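Side-chain contacts in putative oxidoreductase YfjR (Streptomyces aurantiacus, PDB 4OQZ), which is an S-selective imine reductase that probably uses NADPH as hydride donor and can serve in the direct reductive amination of ketones: residues A[165-168]-A[169-173]; A[118-122]-A[123-127]. All coordinates share one frame; numbering follows the deposited sequence.

Interaction 2 runs from the last part of strand 112-119 into the loop beyond it, in the Rossmann-type cofactor domain; interaction 1 lies near the start of helix 163-191, the long helix leading into the C-terminal domain. Their centres are 16 Å apart, yet side chains bring them together. Tyr-169 CE1 packs 3.4 Å from Val-118 O, and the amide carbon CG of Asn-172 rests 3.7 Å from Leu-119 CD2, setting the helix against the end of the strand. Interaction 2 also packs on helix 12-23: Ile-125 comes near, without touching, the Gly-9, Gly-11, Gly-14 motif where strand 4-8 passes into helix 12-23, a pattern consistent with a dinucleotide site.

Interaction 1 (A[165-168]-A[169-173]); sequences AALM and YQLNM
Tyr-169 N donates to Ala-165 O at 2.9 Å, the first of five consecutive i to i+4 bonds that make 165-173 regular alpha-helix near the start of the helix 163-191. Gln-170 N to Ala-166 O, Leu-171 N to Leu-167 O (2.8 Å), Asn-172 N to Met-168 O and Met-173 N to Tyr-169 O continue the ladder, so each carbonyl of 165-168 has its donor one turn on. The Leu-171 bond lies nearly along its acceptor's C=O axis (164° at the oxygen), while the donors of Tyr-169, Gln-170 and Asn-172 are moderately tilted from the carbonyl planes. Behind the first rung, Ala-165 N is taken up by Ser-135 OG.

The Gln-170 side chain folds back along the helix: with CG beside the backbone N (chi1 -55°) and a second bend at chi2, CG lies 3.3 Å from Ala-166 O. The amide NE2 stays 4.1 Å from that oxygen and instead makes a weak hydrogen bond to Asp-94 O. Tyr-169 takes the other course, its CG anti to the backbone N, which carries the ring off the helix to pack on Leu-119 and leaves only CB close to this turn, 3.4 Å from Ala-165 O.

Along the apolar flank Leu-167 and Leu-171 lie alongside each other with their ends on the same side, next to His-193 and Leu-189 of the second subunit; Met-168 leans instead on Phe-133. Its doubly bent chain slants across Leu-171, SD resting 4.1 Å from Leu-171 CD2, the same methyl that meets Leu-167 CD2 at 3.7 Å.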
ATOM      1  N   ALA A 165     -20.395   0.205  -8.916  1.00 51.44           N
ATOM      2  CA  ALA A 165     -19.789  -0.921  -8.173  1.00 47.02           C
ATOM      3  C   ALA A 165     -18.483  -1.382  -8.832  1.00 47.33           C
ATOM      4  O   ALA A 165     -17.529  -1.720  -8.135  1.00 42.40           O
ATOM      5  CB  ALA A 165     -20.772  -2.072  -8.044  1.00 47.62           C
ATOM      6  N   ALA A 166     -18.420  -1.283 -10.173  1.00 48.11           N
ATOM      7  CA  ALA A 166     -17.238  -1.609 -10.970  1.00 48.25           C
ATOM      8  C   ALA A 166     -16.133  -0.613 -10.663  1.00 49.91           C
ATOM      9  O   ALA A 166     -14.996  -1.017 -10.502  1.00 49.03           O
ATOM     10  CB  ALA A 166     -17.578  -1.570 -12.461  1.00 51.90           C
ATOM     11  N   LEU A 167     -16.472   0.695 -10.579  1.00 49.01           N
ATOM     12  CA  LEU A 167     -15.541   1.764 -10.245  1.00 47.89           C
ATOM     13  C   LEU A 167     -14.936   1.460  -8.882  1.00 48.89           C
ATOM     14  O   LEU A 167     -13.716   1.326  -8.779  1.00 48.09           O
ATOM     15  CB  LEU A 167     -16.311   3.104 -10.202  1.00 49.98           C
ATOM     16  CG  LEU A 167     -15.612   4.397 -10.552  1.00 56.60           C
ATOM     17  CD1 LEU A 167     -16.368   5.545  -9.922  1.00 59.11           C
ATOM     18  CD2 LEU A 167     -14.155   4.452 -10.075  1.00 55.65           C
ATOM     19  N   MET A 168     -15.790   1.254  -7.857  1.00 44.76           N
ATOM     20  CA  MET A 168     -15.364   0.906  -6.486  1.00 42.43           C
ATOM     21  C   MET A 168     -14.457  -0.305  -6.473  1.00 46.45           C
ATOM     22  O   MET A 168     -13.428  -0.314  -5.767  1.00 43.80           O
ATOM     23  CB  MET A 168     -16.598   0.676  -5.607  1.00 44.83           C
ATOM     24  CG  MET A 168     -16.724   1.633  -4.409  1.00 48.44           C
ATOM     25  SD  MET A 168     -16.341   3.396  -4.570  1.00 52.82           S
ATOM     26  CE  MET A 168     -17.375   3.807  -5.822  1.00 52.90           C
ATOM     27  N   TYR A 169     -14.814  -1.327  -7.297  1.00 43.12           N
ATOM     28  CA  TYR A 169     -13.982  -2.503  -7.444  1.00 42.66           C
ATOM     29  C   TYR A 169     -12.578  -2.120  -7.968  1.00 46.66           C
ATOM     30  O   TYR A 169     -11.584  -2.525  -7.346  1.00 45.43           O
ATOM     31  CB  TYR A 169     -14.658  -3.578  -8.330  1.00 44.11           C
ATOM     32  CG  TYR A 169     -13.923  -4.900  -8.285  1.00 43.28           C
ATOM     33  CD1 TYR A 169     -14.114  -5.793  -7.231  1.00 43.36           C
ATOM     34  CD2 TYR A 169     -12.956  -5.214  -9.238  1.00 44.51           C
ATOM     35  CE1 TYR A 169     -13.408  -6.997  -7.165  1.00 44.68           C
ATOM     36  CE2 TYR A 169     -12.223  -6.398  -9.164  1.00 44.29           C
ATOM     37  CZ  TYR A 169     -12.472  -7.297  -8.143  1.00 49.92           C
ATOM     38  OH  TYR A 169     -11.761  -8.466  -8.089  1.00 47.69           O
ATOM     39  N   GLN A 170     -12.503  -1.282  -9.035  1.00 43.98           N
ATOM     40  CA  GLN A 170     -11.214  -0.839  -9.596  1.00 44.01           C
ATOM     41  C   GLN A 170     -10.397  -0.011  -8.603  1.00 46.39           C
ATOM     42  O   GLN A 170      -9.180  -0.185  -8.515  1.00 43.71           O
ATOM     43  CB  GLN A 170     -11.376  -0.108 -10.944  1.00 47.77           C
ATOM     44  CG  GLN A 170     -12.124  -0.888 -12.037  1.00 53.54           C
ATOM     45  CD  GLN A 170     -11.518  -2.225 -12.400  1.00 63.15           C
ATOM     46  OE1 GLN A 170     -10.316  -2.461 -12.276  1.00 56.87           O
ATOM     47  NE2 GLN A 170     -12.353  -3.142 -12.833  1.00 56.65           N
ATOM     48  N   LEU A 171     -11.089   0.834  -7.807  1.00 44.65           N
ATOM     49  CA  LEU A 171     -10.503   1.705  -6.790  1.00 43.65           C
ATOM     50  C   LEU A 171      -9.794   0.847  -5.771  1.00 43.38           C
ATOM     51  O   LEU A 171      -8.679   1.172  -5.358  1.00 41.14           O
ATOM     52  CB  LEU A 171     -11.596   2.579  -6.142  1.00 44.56           C
ATOM     53  CG  LEU A 171     -11.603   4.107  -6.363  1.00 51.44           C
ATOM     54  CD1 LEU A 171     -10.710   4.570  -7.526  1.00 53.46           C
ATOM     55  CD2 LEU A 171     -13.003   4.628  -6.534  1.00 54.98           C
ATOM     56  N   ASN A 172     -10.400  -0.303  -5.428  1.00 40.10           N
ATOM     57  CA  ASN A 172      -9.798  -1.280  -4.541  1.00 37.77           C
ATOM     58  C   ASN A 172      -8.516  -1.901  -5.162  1.00 38.89           C
ATOM     59  O   ASN A 172      -7.500  -2.029  -4.479  1.00 34.38           O
ATOM     60  CB  ASN A 172     -10.812  -2.400  -4.232  1.00 41.65           C
ATOM     61  CG  ASN A 172     -10.338  -3.348  -3.174  1.00 45.80           C
ATOM     62  OD1 ASN A 172      -9.598  -4.308  -3.427  1.00 44.73           O
ATOM     63  ND2 ASN A 172     -10.727  -3.071  -1.950  1.00 41.66           N
ATOM     64  N   MET A 173      -8.587  -2.317  -6.432  1.00 37.30           N
ATOM     65  CA  MET A 173      -7.483  -2.986  -7.133  1.00 37.23           C
ATOM     66  C   MET A 173      -6.318  -2.020  -7.407  1.00 42.30           C
ATOM     67  O   MET A 173      -5.166  -2.447  -7.398  1.00 43.30           O
ATOM     68  CB  MET A 173      -7.986  -3.668  -8.417  1.00 41.79           C
ATOM     69  CG  MET A 173      -9.077  -4.725  -8.200  1.00 46.26           C
ATOM     70  SD  MET A 173      -9.052  -5.746  -6.677  1.00 49.70           S
ATOM     71  CE  MET A 173      -7.653  -6.662  -6.932  1.00 45.94           C
TER

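Interaction 2 (A[118-122]-A[123-127]); sequences VLSPP and PGIGS
Pro-121 and Pro-122 meet Gly-124 and Ile-125 in a local turn of 3-10 helix, in the loop between strands 112-119 and 131-135 of the Rossmann-type domain. Two i to i+3 bonds define it: Gly-124 N to Pro-121 O (3.1 Å) and Ile-125 N to Pro-122 O (3.2 Å). Both donors stand well above the carbonyl planes, by 49° and 64°.

Pro-121 O has a second donor, Ser-120 OG, at 2.9 Å and close to the carbonyl plane. The hydroxyl is anti to its own backbone N (chi1 -169°), which also sets OG 3.2 Å from Gly-124 CA; a beta carbon at Gly-124 would clash with it. Replacing Ser-120 by an alanine would probably cost Pro-121 O its hydroxyl donor, leaving the Gly-124 N-H bond, and open a gap beside the glycine.

The rings of Pro-122 and Pro-123 run alongside each other, whereas Pro-121 is turned roughly perpendicular to Pro-123. A water sits between the carbonyl oxygens of Pro-122 and Ile-125. Ile-125 packs on Met-13 and Ala-16 of helix 12-23 and reaches back to the strand, where its CD1 meets Val-118 CG1 at 3.8 Å.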
ATOM      1  N   VAL A 118     -17.207  -8.073  -5.814  1.00 39.00           N
ATOM      2  CA  VAL A 118     -16.913  -8.975  -4.671  1.00 37.88           C
ATOM      3  C   VAL A 118     -15.495  -8.779  -4.120  1.00 40.90           C
ATOM      4  O   VAL A 118     -14.522  -9.152  -4.775  1.00 41.22           O
ATOM      5  CB  VAL A 118     -17.205 -10.500  -4.961  1.00 43.09           C
ATOM      6  CG1 VAL A 118     -17.220 -11.320  -3.672  1.00 41.78           C
ATOM      7  CG2 VAL A 118     -18.507 -10.706  -5.735  1.00 44.35           C
ATOM      8  N   LEU A 119     -15.379  -8.258  -2.889  1.00 38.68           N
ATOM      9  CA  LEU A 119     -14.074  -8.074  -2.239  1.00 39.56           C
ATOM     10  C   LEU A 119     -13.786  -9.323  -1.398  1.00 48.09           C
ATOM     11  O   LEU A 119     -13.769  -9.278  -0.162  1.00 49.12           O
ATOM     12  CB  LEU A 119     -14.044  -6.808  -1.367  1.00 40.24           C
ATOM     13  CG  LEU A 119     -14.331  -5.475  -2.038  1.00 45.93           C
ATOM     14  CD1 LEU A 119     -14.137  -4.355  -1.038  1.00 46.09           C
ATOM     15  CD2 LEU A 119     -13.468  -5.276  -3.303  1.00 48.87           C
ATOM     16  N   SER A 120     -13.636 -10.450  -2.093  1.00 44.95           N
ATOM     17  CA  SER A 120     -13.408 -11.742  -1.481  1.00 45.90           C
ATOM     18  C   SER A 120     -12.773 -12.739  -2.394  1.00 50.13           C
ATOM     19  O   SER A 120     -13.245 -12.935  -3.512  1.00 50.69           O
ATOM     20  CB  SER A 120     -14.711 -12.347  -0.949  1.00 50.06           C
ATOM     21  OG  SER A 120     -14.438 -13.481  -0.137  1.00 51.83           O
ATOM     22  N   PRO A 121     -11.779 -13.487  -1.869  1.00 48.02           N
ATOM     23  CA  PRO A 121     -11.285 -14.665  -2.608  1.00 48.86           C
ATOM     24  C   PRO A 121     -12.364 -15.772  -2.491  1.00 53.30           C
ATOM     25  O   PRO A 121     -13.242 -15.628  -1.626  1.00 51.27           O
ATOM     26  CB  PRO A 121     -10.015 -15.055  -1.829  1.00 49.76           C
ATOM     27  CG  PRO A 121     -10.283 -14.613  -0.440  1.00 52.98           C
ATOM     28  CD  PRO A 121     -11.155 -13.388  -0.520  1.00 48.40           C
ATOM     29  N   PRO A 122     -12.312 -16.900  -3.258  1.00 52.77           N
ATOM     30  CA  PRO A 122     -13.351 -17.949  -3.106  1.00 54.12           C
ATOM     31  C   PRO A 122     -13.556 -18.563  -1.708  1.00 59.17           C
ATOM     32  O   PRO A 122     -14.721 -18.793  -1.402  1.00 58.73           O
ATOM     33  CB  PRO A 122     -12.989 -18.981  -4.178  1.00 57.53           C
ATOM     34  CG  PRO A 122     -12.163 -18.228  -5.158  1.00 61.04           C
ATOM     35  CD  PRO A 122     -11.374 -17.258  -4.344  1.00 55.19           C
ATOM     36  N   PRO A 123     -12.544 -18.802  -0.811  1.00 55.68           N
ATOM     37  CA  PRO A 123     -12.881 -19.350   0.522  1.00 55.88           C
ATOM     38  C   PRO A 123     -13.589 -18.355   1.464  1.00 57.17           C
ATOM     39  O   PRO A 123     -14.185 -18.774   2.459  1.00 59.35           O
ATOM     40  CB  PRO A 123     -11.526 -19.826   1.073  1.00 57.80           C
ATOM     41  CG  PRO A 123     -10.522 -18.971   0.420  1.00 61.10           C
ATOM     42  CD  PRO A 123     -11.081 -18.620  -0.953  1.00 56.83           C
ATOM     43  N   GLY A 124     -13.551 -17.068   1.126  1.00 49.92           N
ATOM     44  CA  GLY A 124     -14.213 -16.000   1.865  1.00 47.17           C
ATOM     45  C   GLY A 124     -15.684 -15.876   1.500  1.00 50.32           C
ATOM     46  O   GLY A 124     -16.422 -15.146   2.166  1.00 49.83           O
ATOM     47  N   ILE A 125     -16.117 -16.539   0.396  1.00 45.62           N
ATOM     48  CA  ILE A 125     -17.521 -16.542  -0.063  1.00 46.07           C
ATOM     49  C   ILE A 125     -18.452 -17.157   1.022  1.00 53.72           C
ATOM     50  O   ILE A 125     -18.230 -18.300   1.433  1.00 55.30           O
ATOM     51  CB  ILE A 125     -17.696 -17.229  -1.456  1.00 47.99           C
ATOM     52  CG1 ILE A 125     -16.890 -16.523  -2.571  1.00 46.43           C
ATOM     53  CG2 ILE A 125     -19.154 -17.370  -1.831  1.00 49.56           C
ATOM     54  CD1 ILE A 125     -17.331 -15.005  -2.922  1.00 48.86           C
ATOM     55  N   GLY A 126     -19.454 -16.375   1.469  1.00 49.88           N
ATOM     56  CA  GLY A 126     -20.417 -16.786   2.489  1.00 51.07           C
ATOM     57  C   GLY A 126     -20.071 -16.344   3.900  1.00 55.19           C
ATOM     58  O   GLY A 126     -20.841 -16.599   4.828  1.00 55.51           O
ATOM     59  N   SER A 127     -18.888 -15.711   4.075  1.00 50.11           N
ATOM     60  CA  SER A 127     -18.397 -15.195   5.358  1.00 50.89           C
ATOM     61  C   SER A 127     -19.200 -13.941   5.790  1.00 56.39           C
ATOM     62  O   SER A 127     -19.455 -13.078   4.941  1.00 52.97           O
ATOM     63  CB  SER A 127     -16.910 -14.849   5.258  1.00 52.17           C
ATOM     64  OG  SER A 127     -16.404 -14.166   6.394  1.00 62.24           O
TER
HETATM   65  O   HOH W   1     -16.455 -20.090   0.692  1.00 40.02           O